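Uncharacterized protein (PDB 2NSF) probably catalyses the mycothiol-dependent cis-trans isomerisation of maleylpyruvate and carries a bound zinc ion. Local coordinates at residues E192-Q195 with K196-S199. Residues are numbered along the deposited sequence; the frame is centred on the assembly and turned at random.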
loop_
_atom_site.group_PDB
_atom_site.type_symbol
_atom_site.label_atom_id
_atom_site.label_comp_id
_atom_site.label_asym_id
_atom_site.label_seq_id
_atom_site.Cartn_x
_atom_site.Cartn_y
_atom_site.Cartn_z
ATOM N N GLU A 192 0.584 -7.942 -8.208
ATOM C CA GLU A 192 1.569 -8.067 -7.136
ATOM C C GLU A 192 1.124 -8.979 -6.003
ATOM O O GLU A 192 1.887 -9.828 -5.541
ATOM C CB GLU A 192 1.913 -6.697 -6.555
ATOM C CG GLU A 192 3.079 -6.752 -5.584
ATOM C CD GLU A 192 3.463 -5.391 -5.055
ATOM O OE1 GLU A 192 2.802 -4.915 -4.108
ATOM O OE2 GLU A 192 4.419 -4.799 -5.596
ATOM N N ILE A 193 -0.102 -8.792 -5.530
ATOM C CA ILE A 193 -0.600 -9.617 -4.441
ATOM C C ILE A 193 -0.622 -11.093 -4.831
ATOM O O ILE A 193 -0.187 -11.951 -4.061
ATOM C CB ILE A 193 -2.018 -9.188 -4.016
ATOM C CG1 ILE A 193 -1.972 -7.768 -3.436
ATOM C CG2 ILE A 193 -2.579 -10.175 -3.001
ATOM C CD1 ILE A 193 -3.345 -7.199 -3.088
ATOM N N THR A 194 -1.121 -11.396 -6.026
ATOM C CA THR A 194 -1.175 -12.786 -6.449
ATOM C C THR A 194 0.214 -13.329 -6.760
ATOM O O THR A 194 0.461 -14.526 -6.608
ATOM C CB THR A 194 -2.144 -12.979 -7.647
ATOM O OG1 THR A 194 -1.781 -12.111 -8.724
ATOM C CG2 THR A 194 -3.572 -12.670 -7.207
ATOM N N GLN A 195 1.127 -12.455 -7.169
ATOM C CA GLN A 195 2.499 -12.883 -7.437
ATOM C C GLN A 195 3.133 -13.234 -6.094
ATOM O O GLN A 195 3.863 -14.223 -5.977
ATOM C CB GLN A 195 3.297 -11.766 -8.103
ATOM C CG GLN A 195 3.029 -11.622 -9.599
ATOM C CD GLN A 195 3.564 -10.327 -10.157
ATOM O OE1 GLN A 195 4.038 -9.468 -9.410
ATOM N NE2 GLN A 195 3.485 -10.166 -11.473
ATOM N N LYS A 196 2.852 -12.423 -5.078
ATOM C CA LYS A 196 3.396 -12.683 -3.750
ATOM C C LYS A 196 2.878 -14.027 -3.246
ATOM O O LYS A 196 3.659 -14.857 -2.778
ATOM C CB LYS A 196 3.020 -11.566 -2.768
ATOM C CG LYS A 196 3.753 -11.680 -1.437
ATOM C CD LYS A 196 3.511 -10.478 -0.534
ATOM C CE LYS A 196 4.407 -10.546 0.697
ATOM N NZ LYS A 196 4.250 -9.354 1.581
ATOM N N TRP A 197 1.570 -14.256 -3.346
ATOM C CA TRP A 197 0.994 -15.527 -2.905
ATOM C C TRP A 197 1.649 -16.688 -3.648
ATOM O O TRP A 197 1.993 -17.708 -3.054
ATOM C CB TRP A 197 -0.512 -15.587 -3.166
ATOM C CG TRP A 197 -1.333 -14.612 -2.376
ATOM C CD1 TRP A 197 -0.953 -13.926 -1.256
ATOM C CD2 TRP A 197 -2.696 -14.249 -2.626
ATOM N NE1 TRP A 197 -1.997 -13.156 -0.794
ATOM C CE2 TRP A 197 -3.079 -13.336 -1.618
ATOM C CE3 TRP A 197 -3.635 -14.607 -3.607
ATOM C CZ2 TRP A 197 -4.362 -12.775 -1.560
ATOM C CZ3 TRP A 197 -4.915 -14.048 -3.550
ATOM C CH2 TRP A 197 -5.261 -13.142 -2.532
ATOM N N THR A 198 1.800 -16.534 -4.958
ATOM C CA THR A 198 2.412 -17.579 -5.769
ATOM C C THR A 198 3.810 -17.906 -5.267
ATOM O O THR A 198 4.163 -19.080 -5.100
ATOM C CB THR A 198 2.519 -17.156 -7.245
ATOM O OG1 THR A 198 1.208 -16.946 -7.784
ATOM C CG2 THR A 198 3.227 -18.237 -8.051
ATOM N N SER A 199 4.603 -16.873 -5.018
ATOM C CA SER A 199 5.966 -17.079 -4.552
ATOM C C SER A 199 6.000 -17.831 -3.227
ATOM O O SER A 199 6.957 -18.548 -2.948
ATOM C CB SER A 199 6.696 -15.741 -4.403
ATOM O OG SER A 199 6.197 -14.988 -3.307
#
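Ile193 lays its CG2 methyl over one face of the Trp197 indole, one helical turn further on. The methyl stands 3.3 Å above the ring plane. It is 3.8 Å from the centroid of the six-membered ring and 29° off the normal, which meets the geometry of a CH-pi contact displaced toward the rim. Its nearest ring atoms are CE2 and CZ2. The two side chains lie next to each other and point the same way. Chi1 of -65° sets CG1 of Ile193 beside the backbone N and leaves CG2 anti to that N, the branch that meets the indole. Ile193 O sits over the same face, 3.4 Å from Trp197 CG, while accepting the nearly straight helical bond from Trp197 N. Thr194 approaches the ring obliquely, its CG2 4.1 Å from Trp197 CE3.

These i to i+3 and i to i+4 contacts lie in the last two turns of helix 183-199, within the MDMPI C-terminal domain. Here the helix packs on the mixed sheet and helix 232-239: Leu206 and Leu208 meet Trp197 and Thr194 respectively, and Ala239 touches both Ile193 and Trp197.

Thr194 O is gripped twice by Thr198, through N at 2.9 Å and through OG1 at 2.8 Å, the two donors arriving from opposite faces of the carbonyl plane. The hydroxyl reaches back because OG1 lies beside its own backbone N (chi1 -63°). Thr194 OG1 itself bonds backward, chiefly to Ala190 O and also to Ala191 O. At the helix end, Ser199 folds its OG back to Lys196 O (2.6 Å), while its N bonds to Gln195 O. Lys196 extends fully from the helix, its side chain about 4 Å from a bound sulfate, probably from the crystallisation liquor.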